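PDB 3CNL: ribosome biogenesis GTPase A from Thermotoga maritima, which binds GTP, probably hydrolyses it, and probably binds 23S rRNA and acts in a late step of 50S ribosomal subunit assembly. Local coordinates for residues K83-P86 with K92-S95; N117-K122 with Q138-E143; D30-F35 with D57-K62. All blocks are in the same frame, centred on the assembly; numbering follows the deposited sequence.

Contact 1: K83-P86 with K92-S95; sequences KGEP and KKLS. With GNP (phosphoaminophosphonic acid-guanylate ester), chain B.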
loop_
_atom_site.group_PDB
_atom_site.type_symbol
_atom_site.label_atom_id
_atom_site.label_comp_id
_atom_site.label_asym_id
_atom_site.label_seq_id
_atom_site.Cartn_x
_atom_site.Cartn_y
_atom_site.Cartn_z
ATOM N N LYS A 83 -6.029 -6.905 -7.557
ATOM C CA LYS A 83 -6.780 -6.254 -8.644
ATOM C C LYS A 83 -7.588 -7.240 -9.491
ATOM O O LYS A 83 -8.736 -6.975 -9.873
ATOM C CB LYS A 83 -5.726 -5.637 -9.564
ATOM C CG LYS A 83 -5.997 -4.302 -10.145
ATOM C CD LYS A 83 -4.812 -3.922 -11.029
ATOM C CE LYS A 83 -4.799 -2.447 -11.370
ATOM N NZ LYS A 83 -3.628 -2.084 -12.265
ATOM N N GLY A 84 -6.955 -8.368 -9.808
ATOM C CA GLY A 84 -7.486 -9.317 -10.786
ATOM C C GLY A 84 -8.353 -10.419 -10.216
ATOM O O GLY A 84 -8.836 -11.280 -10.960
ATOM N N GLU A 85 -8.534 -10.400 -8.898
ATOM C CA GLU A 85 -9.387 -11.363 -8.207
ATOM C C GLU A 85 -10.855 -10.965 -8.349
ATOM O O GLU A 85 -11.193 -9.813 -8.126
ATOM C CB GLU A 85 -8.983 -11.438 -6.738
ATOM C CG GLU A 85 -9.827 -12.355 -5.911
ATOM C CD GLU A 85 -9.350 -12.449 -4.496
ATOM O OE1 GLU A 85 -8.461 -13.285 -4.239
ATOM O OE2 GLU A 85 -9.877 -11.692 -3.642
ATOM N N PRO A 86 -11.737 -11.915 -8.728
ATOM C CA PRO A 86 -13.143 -11.590 -9.038
ATOM C C PRO A 86 -13.898 -10.897 -7.897
ATOM O O PRO A 86 -13.654 -11.198 -6.735
ATOM C CB PRO A 86 -13.769 -12.966 -9.307
ATOM C CG PRO A 86 -12.639 -13.839 -9.690
ATOM C CD PRO A 86 -11.466 -13.358 -8.882
ATOM N N LYS A 92 -16.929 -12.443 -0.782
ATOM C CA LYS A 92 -16.998 -13.655 0.032
ATOM C C LYS A 92 -15.938 -13.630 1.118
ATOM O O LYS A 92 -16.209 -13.997 2.280
ATOM C CB LYS A 92 -16.829 -14.896 -0.852
ATOM C CG LYS A 92 -17.551 -16.108 -0.333
ATOM C CD LYS A 92 -16.654 -16.964 0.550
ATOM C CE LYS A 92 -16.356 -18.306 -0.126
ATOM N NZ LYS A 92 -17.572 -19.196 -0.122
ATOM N N LYS A 93 -14.728 -13.201 0.746
ATOM C CA LYS A 93 -13.644 -12.996 1.720
ATOM C C LYS A 93 -14.009 -11.936 2.748
ATOM O O LYS A 93 -13.754 -12.113 3.941
ATOM C CB LYS A 93 -12.337 -12.602 1.024
ATOM C CG LYS A 93 -11.648 -13.732 0.306
ATOM C CD LYS A 93 -10.340 -13.276 -0.329
ATOM C CE LYS A 93 -9.626 -14.455 -1.027
ATOM N NZ LYS A 93 -8.311 -14.054 -1.617
ATOM N N LEU A 94 -14.592 -10.828 2.298
ATOM C CA LEU A 94 -14.948 -9.742 3.218
ATOM C C LEU A 94 -16.079 -10.153 4.161
ATOM O O LEU A 94 -16.050 -9.819 5.354
ATOM C CB LEU A 94 -15.331 -8.465 2.455
ATOM C CG LEU A 94 -14.218 -7.681 1.753
ATOM C CD1 LEU A 94 -14.812 -6.740 0.682
ATOM C CD2 LEU A 94 -13.368 -6.920 2.804
ATOM N N SER A 95 -17.049 -10.894 3.615
ATOM C CA SER A 95 -18.249 -11.359 4.334
ATOM C C SER A 95 -18.794 -10.353 5.345
ATOM O O SER A 95 -18.749 -10.576 6.554
ATOM C CB SER A 95 -18.045 -12.757 4.936
ATOM O OG SER A 95 -18.301 -13.752 3.935
HETATM P PG GNP B . -4.453 7.014 -3.674
HETATM O O1G GNP B . -5.189 7.072 -2.355
HETATM O O2G GNP B . -2.985 7.372 -3.531
HETATM O O3G GNP B . -5.218 7.856 -4.689
HETATM N N3B GNP B . -4.417 5.626 -4.439
HETATM P PB GNP B . -5.318 4.353 -4.209
HETATM O O1B GNP B . -5.082 3.798 -2.843
HETATM O O2B GNP B . -6.729 4.716 -4.534
HETATM O O3A GNP B . -4.810 3.326 -5.241
HETATM P PA GNP B . -5.284 3.044 -6.700
HETATM O O1A GNP B . -6.436 2.127 -6.706
HETATM O O2A GNP B . -5.418 4.275 -7.496
HETATM O "O5'" GNP B . -4.107 2.208 -7.281
HETATM C "C5'" GNP B . -2.754 2.687 -7.300
HETATM C "C4'" GNP B . -1.982 1.882 -8.341
HETATM O "O4'" GNP B . -1.884 0.478 -7.961
HETATM C "C3'" GNP B . -2.571 1.851 -9.740
HETATM O "O3'" GNP B . -1.500 1.842 -10.672
HETATM C "C2'" GNP B . -3.299 0.516 -9.764
HETATM O "O2'" GNP B . -3.437 0.050 -11.085
HETATM C "C1'" GNP B . -2.348 -0.378 -8.978
HETATM N N9 GNP B . -2.982 -1.495 -8.283
HETATM C C8 GNP B . -4.111 -1.429 -7.492
HETATM N N7 GNP B . -4.432 -2.589 -6.969
HETATM C C5 GNP B . -3.447 -3.470 -7.464
HETATM C C6 GNP B . -3.245 -4.862 -7.256
HETATM O O6 GNP B . -3.928 -5.648 -6.575
HETATM N N1 GNP B . -2.111 -5.345 -7.935
HETATM C C2 GNP B . -1.272 -4.574 -8.722
HETATM N N2 GNP B . -0.228 -5.196 -9.309
HETATM N N3 GNP B . -1.439 -3.277 -8.917
HETATM C C4 GNP B . -2.545 -2.798 -8.267
#
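E85 and K93 reach for each other from opposite directions, tying the loop K83–P86 to the last turn of helix 87-94. The loop starts on the nucleotide. K83 gives its backbone N to O6 of the GNP guanine at 2.6 Å, and its extended side chain runs on over the face of the base, with CG 3.8 Å from C5 and CD 3.7 Å from C4 of GNP. G84 then carries the backbone away from the purine to E85. With CG anti to the backbone N (chi1 178°) and the rest of the chain extended, the E85 carboxylate is held well out from the loop. OE1 of E85 takes the ammonium NZ of K93 at 2.7 Å on its syn side, the nitrogen lying 19° out of the carboxylate plane. K93 is stretched out too, so this is a salt bridge between two ends with little other packing. Each charge has a second partner: OE2 of E85 bonds the T81 hydroxyl, while NZ of K93 also bonds the carbonyl of T80. An alanine at E85 would remove the carboxylate, which would probably leave K93 without its counter-charge and T81 OG1 without this partner. P86 closes the segment at the N-cap position of helix 87-94, whose far end is marked by S95 OG bonding K92 O at 2.7 Å. The arrangement is that of a surface salt bridge beside a guanine-binding loop, here probably the counterpart of the SAK loop of Ras-like GTPases, where a backbone N-H reads O6 of the base.

Contact 2: N117-K122 with Q138-E143; sequences NKLKGK and QWFSLE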
loop_
_atom_site.group_PDB
_atom_site.type_symbol
_atom_site.label_atom_id
_atom_site.label_comp_id
_atom_site.label_asym_id
_atom_site.label_seq_id
_atom_site.Cartn_x
_atom_site.Cartn_y
_atom_site.Cartn_z
ATOM N N ASN A 117 -14.021 0.557 -7.055
ATOM C CA ASN A 117 -14.531 0.351 -8.402
ATOM C C ASN A 117 -15.046 -1.068 -8.615
ATOM O O ASN A 117 -16.122 -1.251 -9.186
ATOM C CB ASN A 117 -13.479 0.712 -9.445
ATOM C CG ASN A 117 -13.187 2.196 -9.493
ATOM O OD1 ASN A 117 -13.855 3.011 -8.840
ATOM N ND2 ASN A 117 -12.171 2.560 -10.272
ATOM N N LYS A 118 -14.291 -2.063 -8.143
ATOM C CA LYS A 118 -14.711 -3.463 -8.184
ATOM C C LYS A 118 -16.004 -3.678 -7.393
ATOM O O LYS A 118 -16.982 -4.217 -7.920
ATOM C CB LYS A 118 -13.610 -4.370 -7.632
ATOM C CG LYS A 118 -13.765 -5.843 -8.007
ATOM C CD LYS A 118 -12.757 -6.722 -7.264
ATOM C CE LYS A 118 -11.340 -6.498 -7.737
ATOM N NZ LYS A 118 -10.453 -7.578 -7.251
ATOM N N LEU A 119 -16.001 -3.241 -6.135
ATOM C CA LEU A 119 -17.180 -3.312 -5.257
ATOM C C LEU A 119 -18.431 -2.646 -5.855
ATOM O O LEU A 119 -19.534 -3.200 -5.786
ATOM C CB LEU A 119 -16.861 -2.679 -3.900
ATOM C CG LEU A 119 -16.453 -3.507 -2.676
ATOM C CD1 LEU A 119 -15.783 -4.825 -3.024
ATOM C CD2 LEU A 119 -15.583 -2.674 -1.753
ATOM N N LYS A 120 -18.246 -1.468 -6.444
ATOM C CA LYS A 120 -19.346 -0.671 -6.984
ATOM C C LYS A 120 -19.911 -1.259 -8.282
ATOM O O LYS A 120 -21.087 -1.638 -8.344
ATOM C CB LYS A 120 -18.865 0.764 -7.196
ATOM C CG LYS A 120 -19.928 1.811 -7.468
ATOM C CD LYS A 120 -19.435 3.208 -7.079
ATOM C CE LYS A 120 -18.092 3.549 -7.718
ATOM N NZ LYS A 120 -17.412 4.689 -7.033
ATOM N N GLY A 121 -19.065 -1.338 -9.307
ATOM C CA GLY A 121 -19.481 -1.745 -10.645
ATOM C C GLY A 121 -20.122 -0.590 -11.395
ATOM O O GLY A 121 -19.766 0.581 -11.180
ATOM N N LYS A 122 -21.067 -0.919 -12.280
ATOM C CA LYS A 122 -21.825 0.093 -13.033
ATOM C C LYS A 122 -22.884 0.798 -12.171
ATOM O O LYS A 122 -23.568 1.726 -12.633
ATOM C CB LYS A 122 -22.463 -0.514 -14.285
ATOM C CG LYS A 122 -21.564 -0.452 -15.515
ATOM C CD LYS A 122 -22.367 -0.518 -16.817
ATOM C CE LYS A 122 -23.069 0.803 -17.121
ATOM N NZ LYS A 122 -23.801 0.744 -18.415
ATOM N N GLN A 138 -20.993 9.823 -0.908
ATOM C CA GLN A 138 -22.187 9.040 -1.209
ATOM C C GLN A 138 -21.967 7.566 -0.883
ATOM O O GLN A 138 -20.844 7.058 -0.940
ATOM C CB GLN A 138 -22.596 9.202 -2.682
ATOM C CG GLN A 138 -23.089 10.612 -3.054
ATOM C CD GLN A 138 -24.452 10.939 -2.465
ATOM O OE1 GLN A 138 -24.560 11.629 -1.441
ATOM N NE2 GLN A 138 -25.504 10.435 -3.103
ATOM N N TRP A 139 -23.044 6.878 -0.535
ATOM C CA TRP A 139 -22.988 5.437 -0.390
ATOM C C TRP A 139 -23.324 4.763 -1.711
ATOM O O TRP A 139 -24.033 5.336 -2.562
ATOM C CB TRP A 139 -23.987 4.953 0.653
ATOM C CG TRP A 139 -23.867 5.615 1.966
ATOM C CD1 TRP A 139 -24.512 6.744 2.371
ATOM C CD2 TRP A 139 -23.063 5.190 3.069
ATOM N NE1 TRP A 139 -24.158 7.052 3.662
ATOM C CE2 TRP A 139 -23.269 6.112 4.114
ATOM C CE3 TRP A 139 -22.188 4.116 3.277
ATOM C CZ2 TRP A 139 -22.634 5.993 5.354
ATOM C CZ3 TRP A 139 -21.561 3.995 4.500
ATOM C CH2 TRP A 139 -21.780 4.932 5.527
ATOM N N PHE A 140 -22.796 3.557 -1.880
ATOM C CA PHE A 140 -23.386 2.586 -2.781
ATOM C C PHE A 140 -23.721 1.365 -1.938
ATOM O O PHE A 140 -23.138 1.165 -0.869
ATOM C CB PHE A 140 -22.500 2.258 -3.993
ATOM C CG PHE A 140 -21.199 1.558 -3.662
ATOM C CD1 PHE A 140 -20.076 2.290 -3.299
ATOM C CD2 PHE A 140 -21.087 0.166 -3.783
ATOM C CE1 PHE A 140 -18.867 1.649 -3.005
ATOM C CE2 PHE A 140 -19.891 -0.491 -3.498
ATOM C CZ PHE A 140 -18.777 0.256 -3.107
ATOM N N SER A 141 -24.691 0.583 -2.388
ATOM C CA SER A 141 -25.155 -0.545 -1.598
ATOM C C SER A 141 -24.822 -1.814 -2.341
ATOM O O SER A 141 -24.890 -1.844 -3.573
ATOM C CB SER A 141 -26.663 -0.451 -1.378
ATOM O OG SER A 141 -27.008 0.789 -0.780
ATOM N N LEU A 142 -24.446 -2.862 -1.614
ATOM C CA LEU A 142 -24.335 -4.179 -2.231
ATOM C C LEU A 142 -25.752 -4.720 -2.462
ATOM O O LEU A 142 -26.725 -4.056 -2.101
ATOM C CB LEU A 142 -23.490 -5.132 -1.372
ATOM C CG LEU A 142 -22.043 -4.703 -1.059
ATOM C CD1 LEU A 142 -21.334 -5.734 -0.171
ATOM C CD2 LEU A 142 -21.213 -4.427 -2.319
ATOM N N GLU A 143 -25.853 -5.902 -3.079
ATOM C CA GLU A 143 -27.131 -6.579 -3.314
ATOM C C GLU A 143 -27.880 -6.897 -2.026
ATOM O O GLU A 143 -29.084 -6.699 -1.960
ATOM C CB GLU A 143 -26.915 -7.878 -4.100
ATOM C CG GLU A 143 -26.482 -7.692 -5.562
ATOM C CD GLU A 143 -26.182 -9.015 -6.249
ATOM O OE1 GLU A 143 -27.045 -9.932 -6.192
ATOM O OE2 GLU A 143 -25.083 -9.139 -6.846
#
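F140 lies against L119 and K120 where the helix that follows the P-loop, 112-120, packs on the edge strand 139-141 of the GTPase sheet. The centre of this contact is one face of the F140 ring. K120 CB stands 4.0 Å from the ring centroid and only 7° off the ring normal, a CH-pi contact. The rest of the K120 chain crosses F140 at about a right angle, with CD 3.9 Å from CD1 of F140. A bend at chi3 (53°) then takes the ammonium away from the strand, so of this side chain the aliphatic part does the touching. The L119–K120 peptide comes closer still, K120 N lying 3.5 Å from F140 CE2. At the far end of the ring, CZ of F140 meets CB of L119 at 3.6 Å.

L142, just past the end of the strand, adds a lighter touch with CD2 near the L119 carbonyl oxygen; its branches also pack on R87 and L91 of helix 87-94. F140 points at the helix, its CG set between the backbone N and the carbonyl carbon (chi1 66°). Its backbone is fixed by pairing with I148 of the neighbouring antiparallel strand, and its side chain touches I148 as well. L119 reaches across to L90, and its carbonyl oxygen accepts from R87 NH2. The helix stops just beyond: G121, with positive phi, turns the chain out, yet its N still bonds the N117 carbonyl O at 2.9 Å.

Contact 3: D30-F35 with D57-K62; sequences DARAPF and DIADEK. With GNP (phosphoaminophosphonic acid-guanylate ester), chain B.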
loop_
_atom_site.group_PDB
_atom_site.type_symbol
_atom_site.label_atom_id
_atom_site.label_comp_id
_atom_site.label_asym_id
_atom_site.label_seq_id
_atom_site.Cartn_x
_atom_site.Cartn_y
_atom_site.Cartn_z
ATOM N N ASP A 30 -0.581 -2.685 1.605
ATOM C CA ASP A 30 0.186 -3.387 0.570
ATOM C C ASP A 30 0.761 -4.623 1.276
ATOM O O ASP A 30 1.367 -4.500 2.334
ATOM C CB ASP A 30 1.289 -2.457 0.005
ATOM C CG ASP A 30 1.975 -3.022 -1.242
ATOM O OD1 ASP A 30 2.387 -4.189 -1.211
ATOM O OD2 ASP A 30 2.134 -2.295 -2.255
ATOM N N ALA A 31 0.530 -5.814 0.716
ATOM C CA ALA A 31 1.046 -7.074 1.274
ATOM C C ALA A 31 2.566 -7.137 1.294
ATOM O O ALA A 31 3.161 -7.924 2.040
ATOM C CB ALA A 31 0.502 -8.267 0.461
ATOM N N ARG A 32 3.215 -6.326 0.467
ATOM C CA ARG A 32 4.698 -6.328 0.435
ATOM C C ARG A 32 5.307 -5.598 1.638
ATOM O O ARG A 32 6.493 -5.785 1.996
ATOM C CB ARG A 32 5.187 -5.709 -0.867
ATOM C CG ARG A 32 4.731 -6.448 -2.107
ATOM C CD ARG A 32 5.061 -5.696 -3.408
ATOM N NE ARG A 32 4.360 -4.396 -3.484
ATOM C CZ ARG A 32 4.639 -3.443 -4.376
ATOM N NH1 ARG A 32 5.606 -3.638 -5.273
ATOM N NH2 ARG A 32 3.961 -2.287 -4.388
ATOM N N ALA A 33 4.496 -4.757 2.267
ATOM C CA ALA A 33 4.956 -3.980 3.419
ATOM C C ALA A 33 3.793 -3.747 4.379
ATOM O O ALA A 33 3.309 -2.631 4.470
ATOM C CB ALA A 33 5.528 -2.602 2.932
ATOM N N PRO A 34 3.302 -4.803 5.060
ATOM C CA PRO A 34 2.126 -4.639 5.935
ATOM C C PRO A 34 2.255 -3.747 7.152
ATOM O O PRO A 34 1.241 -3.188 7.575
ATOM C CB PRO A 34 1.774 -6.085 6.345
ATOM C CG PRO A 34 2.397 -6.910 5.273
ATOM C CD PRO A 34 3.693 -6.219 4.960
ATOM N N PHE A 35 3.450 -3.625 7.739
ATOM C CA PHE A 35 3.615 -2.692 8.849
ATOM C C PHE A 35 3.723 -1.268 8.303
ATOM O O PHE A 35 3.021 -0.360 8.760
ATOM C CB PHE A 35 4.835 -3.014 9.725
ATOM C CG PHE A 35 4.617 -4.117 10.747
ATOM C CD1 PHE A 35 3.345 -4.449 11.209
ATOM C CD2 PHE A 35 5.710 -4.796 11.271
ATOM C CE1 PHE A 35 3.171 -5.460 12.139
ATOM C CE2 PHE A 35 5.548 -5.809 12.223
ATOM C CZ PHE A 35 4.292 -6.134 12.657
ATOM N N ASP A 57 -0.456 -10.221 -5.953
ATOM C CA ASP A 57 0.042 -10.659 -7.256
ATOM C C ASP A 57 1.489 -10.225 -7.545
ATOM O O ASP A 57 2.198 -10.896 -8.304
ATOM C CB ASP A 57 -0.910 -10.218 -8.365
ATOM C CG ASP A 57 -1.020 -8.721 -8.465
ATOM O OD1 ASP A 57 -1.273 -8.092 -7.435
ATOM O OD2 ASP A 57 -0.844 -8.173 -9.571
ATOM N N ILE A 58 1.932 -9.134 -6.911
ATOM C CA ILE A 58 3.293 -8.617 -7.078
ATOM C C ILE A 58 4.127 -8.748 -5.786
ATOM O O ILE A 58 5.253 -8.222 -5.701
ATOM C CB ILE A 58 3.309 -7.163 -7.630
ATOM C CG1 ILE A 58 2.526 -6.187 -6.725
ATOM C CG2 ILE A 58 2.774 -7.129 -9.086
ATOM C CD1 ILE A 58 2.539 -4.762 -7.200
ATOM N N ALA A 59 3.582 -9.483 -4.815
ATOM C CA ALA A 59 4.239 -9.742 -3.526
ATOM C C ALA A 59 4.842 -11.136 -3.503
ATOM O O ALA A 59 4.374 -12.026 -4.204
ATOM C CB ALA A 59 3.231 -9.616 -2.380
ATOM N N ASP A 60 5.856 -11.330 -2.662
ATOM C CA ASP A 60 6.393 -12.675 -2.426
ATOM C C ASP A 60 5.387 -13.549 -1.669
ATOM O O ASP A 60 5.095 -13.302 -0.500
ATOM C CB ASP A 60 7.691 -12.610 -1.641
ATOM C CG ASP A 60 8.257 -13.976 -1.378
ATOM O OD1 ASP A 60 8.324 -14.372 -0.191
ATOM O OD2 ASP A 60 8.584 -14.668 -2.375
ATOM N N GLU A 61 4.898 -14.595 -2.343
ATOM C CA GLU A 61 3.827 -15.453 -1.831
ATOM C C GLU A 61 4.128 -16.083 -0.471
ATOM O O GLU A 61 3.270 -16.114 0.407
ATOM C CB GLU A 61 3.456 -16.519 -2.865
ATOM C CG GLU A 61 2.879 -15.922 -4.137
ATOM C CD GLU A 61 2.049 -16.905 -4.931
ATOM O OE1 GLU A 61 2.625 -17.872 -5.444
ATOM O OE2 GLU A 61 0.817 -16.713 -5.062
ATOM N N LYS A 62 5.361 -16.535 -0.286
ATOM C CA LYS A 62 5.809 -17.087 0.985
ATOM C C LYS A 62 5.713 -16.075 2.137
ATOM O O LYS A 62 5.236 -16.395 3.221
ATOM C CB LYS A 62 7.239 -17.589 0.821
ATOM C CG LYS A 62 7.765 -18.447 1.964
ATOM C CD LYS A 62 9.251 -18.741 1.771
ATOM C CE LYS A 62 10.117 -17.458 1.832
ATOM N NZ LYS A 62 9.943 -16.489 0.677
HETATM P PG GNP B . -4.453 7.014 -3.674
HETATM O O1G GNP B . -5.189 7.072 -2.355
HETATM O O2G GNP B . -2.985 7.372 -3.531
HETATM O O3G GNP B . -5.218 7.856 -4.689
HETATM N N3B GNP B . -4.417 5.626 -4.439
HETATM P PB GNP B . -5.318 4.353 -4.209
HETATM O O1B GNP B . -5.082 3.798 -2.843
HETATM O O2B GNP B . -6.729 4.716 -4.534
HETATM O O3A GNP B . -4.810 3.326 -5.241
HETATM P PA GNP B . -5.284 3.044 -6.700
HETATM O O1A GNP B . -6.436 2.127 -6.706
HETATM O O2A GNP B . -5.418 4.275 -7.496
HETATM O "O5'" GNP B . -4.107 2.208 -7.281
HETATM C "C5'" GNP B . -2.754 2.687 -7.300
HETATM C "C4'" GNP B . -1.982 1.882 -8.341
HETATM O "O4'" GNP B . -1.884 0.478 -7.961
HETATM C "C3'" GNP B . -2.571 1.851 -9.740
HETATM O "O3'" GNP B . -1.500 1.842 -10.672
HETATM C "C2'" GNP B . -3.299 0.516 -9.764
HETATM O "O2'" GNP B . -3.437 0.050 -11.085
HETATM C "C1'" GNP B . -2.348 -0.378 -8.978
HETATM N N9 GNP B . -2.982 -1.495 -8.283
HETATM C C8 GNP B . -4.111 -1.429 -7.492
HETATM N N7 GNP B . -4.432 -2.589 -6.969
HETATM C C5 GNP B . -3.447 -3.470 -7.464
HETATM C C6 GNP B . -3.245 -4.862 -7.256
HETATM O O6 GNP B . -3.928 -5.648 -6.575
HETATM N N1 GNP B . -2.111 -5.345 -7.935
HETATM C C2 GNP B . -1.272 -4.574 -8.722
HETATM N N2 GNP B . -0.228 -5.196 -9.309
HETATM N N3 GNP B . -1.439 -3.277 -8.917
HETATM C C4 GNP B . -2.545 -2.798 -8.267
HETATM O O HOH W 1 6.985 -6.288 -6.119
#
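R32 and I58 meet just behind the guanine-specificity motif of the GTPase fold, the N54–D57 run whose last residue reads the base. Van der Waals packing comes first. CD1 of I58 sits 3.7 Å above the plane of the R32 guanidinium, over its centre, and on the side away from the arginine it approaches N2 of GNP, so this methyl is wedged between arginine and nucleotide. Further back, R32 CG rests on A59 CB at 3.5 Å, and the A31 methyl comes up to the same A59 carbon.

Charged hydrogen bonds fix the tilt of the guanidinium. D30 grips it side-on: NE of R32 donates to OD1 at 3.0 Å (166°) and NH2 to OD2 at 2.8 Å, both nearly in the guanidinium plane. A bend at chi3 (-63°) folds the arginine back onto this carboxylate. OD1 also takes the backbone N of R32 through its anti lone pair, an Asx turn within the type I turn D30–A33. NH1 and NH2 find further acceptors in the carbonyls of V235 and A236.

The nucleotide bonds belong to D57. Its OD1 accepts from GNP N1 at 2.9 Å, almost straight at 170°, and its OD2 from GNP N2 at 3.1 Å.

One water bridges the two segments: it lies in the guanidinium plane, receives a hydrogen bond from R32 NH1 at 3.1 Å, and stands 2.6 Å from I58 O.

Overall arrangement
Contact 1 is a surface contact, while contacts 2 and 3 are buried. Their chemistry follows: contact 1 is one salt bridge with little else, contact 2 is apolar packing with no hydrogen bond across it, and contact 3 mixes methyl packing with an arginine paired with an aspartate of its own segment and bridged by a water to the other. Contacts 1 and 3 both touch GNP, their centres about 16 Å apart, and together supply K83 and D57 to the guanine. Contact 2 keeps clear of the nucleotide but joins contact 1: K118 NZ probably bonds the E85 carbonyl, and helix 87-94, which carries half of contact 1, also packs on L119 and L142.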